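Local coordinates for protein beta-galactosidase (Trichoderma reesei, PDB 3OG2) that probably hydrolyses terminal non-reducing beta-D-galactose residues in beta-D-galactosides, as a glycoside hydrolase of family 35, at residues G130-T141 / N790-P801. Numbering follows the deposited sequence.
Sequences GWLQRVKGKLRT and NWTTGDDSMKAP. With NAG (2-acetamido-2-deoxy-beta-D-glucopyranose), chain E.
Lys799 reaches into the loop that follows the 3-10 segment 130-134, and its ammonium is held by, among others, two backbone carbonyls and a carboxylate. With CG beside the backbone N (chi1 -64°), the chain runs extended beyond it and carries NZ to the carbonyls. NZ meets Val135 O at 2.7 Å, almost in line with the carbonyl bond, and approaches Gly137 O from above the carbonyl plane at 2.8 Å. A further partner is Asp796 OD2, a salt bridge within segment 790-801. The other carboxylate oxygen, Asp796 OD1, accepts Leu139 N at 2.9 Å in a nearly straight bond (165°) on its syn side, so one carboxylate serves both segments. An alanine in place of Lys799 would probably leave Val135 O and Gly137 O without this donor and the Asp796 carboxylate without its salt-bridge mate.

Leu139 lies against this polar cluster, CD2 on Lys799 CE and CD1 3.8 Å from Met798 SD, while Met798 CE reaches Gly130 CA. Gln133 NE2 bonds to both Met798 O (3.0 Å) and Ala800 O, the first on a lone pair in the carbonyl plane. Arg140 NH1 binds Asn790 O at 2.9 Å and, weakly, Trp791 O; Thr793 OG1 sits over the guanidinium face, and NH2 forms a salt bridge with Glu178. A water links Leu139 O, Asn790 ND2, Gly794 N and Asp796 OD1.

Trp791 NE1 donates to Glu180 OE1, bringing the later loop to the sugar site; Glu180 binds galactose in another structure of this enzyme, though none is modelled here. Arg134 NE and Lys136 NZ hydrogen-bond O7 and O6 of the N-linked NAG of Asn689. The contact joins the TIM-barrel loop between strand 110-116 and helix 144-163, whose Tyr146 touches Leu139, to the loop connecting strands 775-782 and 803-811.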
# COMPACT_ATOMS: atom_id res chain seq x y z
N GLY A 130 0.10 22.26 0.31
CA GLY A 130 -0.92 23.16 0.84
C GLY A 130 -0.83 24.58 0.27
O GLY A 130 -1.83 25.31 0.32
N TRP A 131 0.36 24.97 -0.26
CA TRP A 131 0.41 26.29 -0.88
C TRP A 131 -0.41 26.39 -2.16
O TRP A 131 -0.63 27.53 -2.61
CB TRP A 131 1.86 26.69 -1.07
CG TRP A 131 2.84 25.73 -1.66
CD1 TRP A 131 3.68 24.93 -0.99
CD2 TRP A 131 3.09 25.53 -3.06
NE1 TRP A 131 4.45 24.20 -1.83
CE2 TRP A 131 4.12 24.55 -3.12
CE3 TRP A 131 2.58 26.06 -4.26
CZ2 TRP A 131 4.66 24.07 -4.32
CZ3 TRP A 131 3.14 25.56 -5.44
CH2 TRP A 131 4.16 24.59 -5.46
N LEU A 132 -0.93 25.28 -2.70
CA LEU A 132 -1.90 25.43 -3.80
C LEU A 132 -3.20 26.03 -3.31
O LEU A 132 -4.02 26.46 -4.13
CB LEU A 132 -2.14 24.09 -4.48
CG LEU A 132 -1.04 23.65 -5.46
CD1 LEU A 132 -1.55 22.42 -6.23
CD2 LEU A 132 -0.45 24.64 -6.43
N GLN A 133 -3.47 26.09 -1.98
CA GLN A 133 -4.63 26.84 -1.55
C GLN A 133 -4.51 28.33 -1.89
O GLN A 133 -5.55 28.98 -1.95
CB GLN A 133 -4.85 26.70 -0.02
CG GLN A 133 -5.03 25.25 0.42
CD GLN A 133 -5.84 25.10 1.68
OE1 GLN A 133 -5.97 26.06 2.47
NE2 GLN A 133 -6.40 23.90 1.95
N ARG A 134 -3.30 28.81 -2.16
CA ARG A 134 -3.12 30.20 -2.51
C ARG A 134 -3.11 30.42 -4.03
O ARG A 134 -2.83 31.51 -4.51
CB ARG A 134 -1.79 30.70 -1.94
CG ARG A 134 -1.78 30.54 -0.41
CD ARG A 134 -0.67 31.38 0.20
NE ARG A 134 0.69 31.17 -0.32
CZ ARG A 134 1.57 30.30 0.19
NH1 ARG A 134 1.23 29.53 1.24
NH2 ARG A 134 2.80 30.18 -0.31
N VAL A 135 -3.40 29.39 -4.82
CA VAL A 135 -3.52 29.52 -6.28
C VAL A 135 -4.97 29.71 -6.61
O VAL A 135 -5.80 28.86 -6.30
CB VAL A 135 -2.94 28.26 -6.93
CG1 VAL A 135 -3.22 28.28 -8.43
CG2 VAL A 135 -1.44 28.18 -6.68
N LYS A 136 -5.29 30.85 -7.26
CA LYS A 136 -6.71 31.14 -7.50
C LYS A 136 -7.37 30.21 -8.47
O LYS A 136 -8.57 29.89 -8.30
CB LYS A 136 -6.83 32.58 -8.02
CG LYS A 136 -6.34 33.62 -7.00
CD LYS A 136 -6.46 35.08 -7.54
CE LYS A 136 -5.65 36.07 -6.69
NZ LYS A 136 -5.34 37.41 -7.27
N GLY A 137 -6.66 29.81 -9.52
CA GLY A 137 -7.33 29.03 -10.58
C GLY A 137 -7.74 27.65 -10.13
O GLY A 137 -7.25 27.10 -9.13
N LYS A 138 -8.63 27.06 -10.94
CA LYS A 138 -9.09 25.72 -10.61
C LYS A 138 -7.99 24.66 -10.82
O LYS A 138 -7.31 24.60 -11.86
CB LYS A 138 -10.30 25.34 -11.47
CG LYS A 138 -11.49 26.27 -11.27
CD LYS A 138 -12.24 25.95 -9.99
CE LYS A 138 -13.51 26.77 -9.88
NZ LYS A 138 -14.15 27.03 -11.20
N LEU A 139 -7.86 23.81 -9.81
CA LEU A 139 -6.82 22.79 -9.85
C LEU A 139 -7.16 21.72 -10.86
O LEU A 139 -8.35 21.42 -11.10
CB LEU A 139 -6.63 22.16 -8.45
CG LEU A 139 -6.46 23.18 -7.32
CD1 LEU A 139 -6.39 22.50 -5.97
CD2 LEU A 139 -5.28 24.12 -7.53
N ARG A 140 -6.13 21.12 -11.49
CA ARG A 140 -6.30 20.05 -12.47
C ARG A 140 -7.06 20.58 -13.68
O ARG A 140 -7.79 19.83 -14.33
CB ARG A 140 -7.01 18.79 -11.93
CG ARG A 140 -6.26 18.25 -10.68
CD ARG A 140 -7.00 17.08 -10.06
NE ARG A 140 -6.92 15.91 -10.98
CZ ARG A 140 -7.75 14.86 -10.87
NH1 ARG A 140 -8.70 14.85 -9.92
NH2 ARG A 140 -7.62 13.87 -11.73
N THR A 141 -6.83 21.84 -14.01
CA THR A 141 -7.29 22.42 -15.28
C THR A 141 -6.14 23.16 -15.93
O THR A 141 -5.06 23.27 -15.32
CB THR A 141 -8.45 23.40 -15.08
OG1 THR A 141 -7.96 24.63 -14.51
CG2 THR A 141 -9.55 22.82 -14.20
N ASN A 790 -8.75 16.01 -3.99
CA ASN A 790 -9.33 16.85 -5.05
C ASN A 790 -9.70 15.96 -6.22
O ASN A 790 -9.29 16.15 -7.37
CB ASN A 790 -8.31 17.93 -5.47
CG ASN A 790 -9.00 19.13 -6.07
OD1 ASN A 790 -9.18 20.13 -5.37
ND2 ASN A 790 -9.40 19.10 -7.35
N TRP A 791 -10.52 14.93 -5.90
CA TRP A 791 -10.80 13.88 -6.87
C TRP A 791 -11.66 14.33 -8.01
O TRP A 791 -11.61 13.74 -9.11
CB TRP A 791 -11.43 12.65 -6.18
CG TRP A 791 -11.47 11.51 -7.15
CD1 TRP A 791 -10.47 10.62 -7.41
CD2 TRP A 791 -12.57 11.14 -7.98
NE1 TRP A 791 -10.87 9.73 -8.35
CE2 TRP A 791 -12.16 10.01 -8.73
CE3 TRP A 791 -13.86 11.71 -8.11
CZ2 TRP A 791 -12.99 9.39 -9.64
CZ3 TRP A 791 -14.70 11.08 -9.04
CH2 TRP A 791 -14.25 9.96 -9.76
N THR A 792 -12.47 15.35 -7.87
CA THR A 792 -13.37 15.81 -8.96
C THR A 792 -12.79 17.12 -9.48
O THR A 792 -12.81 18.17 -8.83
CB THR A 792 -14.76 16.06 -8.44
OG1 THR A 792 -15.28 14.80 -7.91
CG2 THR A 792 -15.70 16.56 -9.53
N THR A 793 -12.26 17.09 -10.68
CA THR A 793 -11.73 18.29 -11.34
C THR A 793 -12.79 19.37 -11.42
O THR A 793 -13.92 19.11 -11.86
CB THR A 793 -11.23 17.87 -12.74
OG1 THR A 793 -10.07 17.02 -12.56
CG2 THR A 793 -10.86 19.08 -13.54
N GLY A 794 -12.45 20.58 -10.98
CA GLY A 794 -13.40 21.70 -11.08
C GLY A 794 -14.07 21.95 -9.74
O GLY A 794 -14.71 22.98 -9.61
N ASP A 795 -13.92 21.01 -8.82
CA ASP A 795 -14.37 21.17 -7.44
C ASP A 795 -13.08 21.26 -6.65
O ASP A 795 -12.44 20.19 -6.48
CB ASP A 795 -15.17 19.96 -7.02
CG ASP A 795 -15.68 20.05 -5.60
OD1 ASP A 795 -15.36 21.10 -5.05
OD2 ASP A 795 -16.36 19.10 -5.12
N ASP A 796 -12.68 22.41 -6.25
CA ASP A 796 -11.37 22.63 -5.61
C ASP A 796 -11.38 22.18 -4.16
O ASP A 796 -10.95 22.95 -3.28
CB ASP A 796 -11.04 24.13 -5.73
CG ASP A 796 -10.35 24.57 -7.01
OD1 ASP A 796 -9.94 23.72 -7.81
OD2 ASP A 796 -10.22 25.80 -7.22
N SER A 797 -11.86 20.96 -3.90
CA SER A 797 -11.99 20.53 -2.51
C SER A 797 -10.71 20.47 -1.73
O SER A 797 -10.74 20.58 -0.48
CB SER A 797 -12.65 19.13 -2.49
OG SER A 797 -11.95 18.24 -3.34
N MET A 798 -9.56 20.33 -2.39
CA MET A 798 -8.28 20.37 -1.62
C MET A 798 -8.06 21.73 -0.98
O MET A 798 -7.30 21.85 -0.02
CB MET A 798 -7.16 19.95 -2.58
CG MET A 798 -5.77 20.18 -1.98
SD MET A 798 -5.13 21.81 -2.50
CE MET A 798 -3.81 21.97 -1.28
N LYS A 799 -8.75 22.78 -1.50
CA LYS A 799 -8.57 24.11 -0.94
C LYS A 799 -9.37 24.32 0.33
O LYS A 799 -9.33 25.45 0.85
CB LYS A 799 -8.95 25.18 -2.00
CG LYS A 799 -8.01 25.13 -3.21
CD LYS A 799 -8.36 26.30 -4.15
CE LYS A 799 -7.46 26.26 -5.39
NZ LYS A 799 -8.00 27.22 -6.42
N ALA A 800 -10.09 23.31 0.85
CA ALA A 800 -10.80 23.52 2.12
C ALA A 800 -9.81 23.97 3.19
O ALA A 800 -8.85 23.24 3.45
CB ALA A 800 -11.49 22.24 2.55
N PRO A 801 -9.97 25.13 3.78
CA PRO A 801 -8.94 25.62 4.72
C PRO A 801 -8.94 24.90 6.04
O PRO A 801 -9.86 24.14 6.41
CB PRO A 801 -9.28 27.10 4.88
CG PRO A 801 -10.66 27.25 4.45
CD PRO A 801 -10.99 26.13 3.46
C1 NAG E . -1.90 35.62 -4.51
C2 NAG E . -0.46 35.40 -4.01
C3 NAG E . 0.57 36.32 -4.64
C4 NAG E . 0.45 36.36 -6.18
C5 NAG E . -1.04 36.53 -6.53
C6 NAG E . -1.21 36.59 -8.05
C7 NAG E . 0.25 34.44 -1.85
C8 NAG E . 0.64 34.89 -0.45
N2 NAG E . -0.32 35.41 -2.58
O3 NAG E . 1.90 35.97 -4.29
O4 NAG E . 1.22 37.48 -6.65
O5 NAG E . -1.81 35.46 -5.94
O6 NAG E . -2.42 37.17 -8.47
O7 NAG E . 0.79 33.41 -2.29
O HOH W 1 -10.37 21.35 -9.21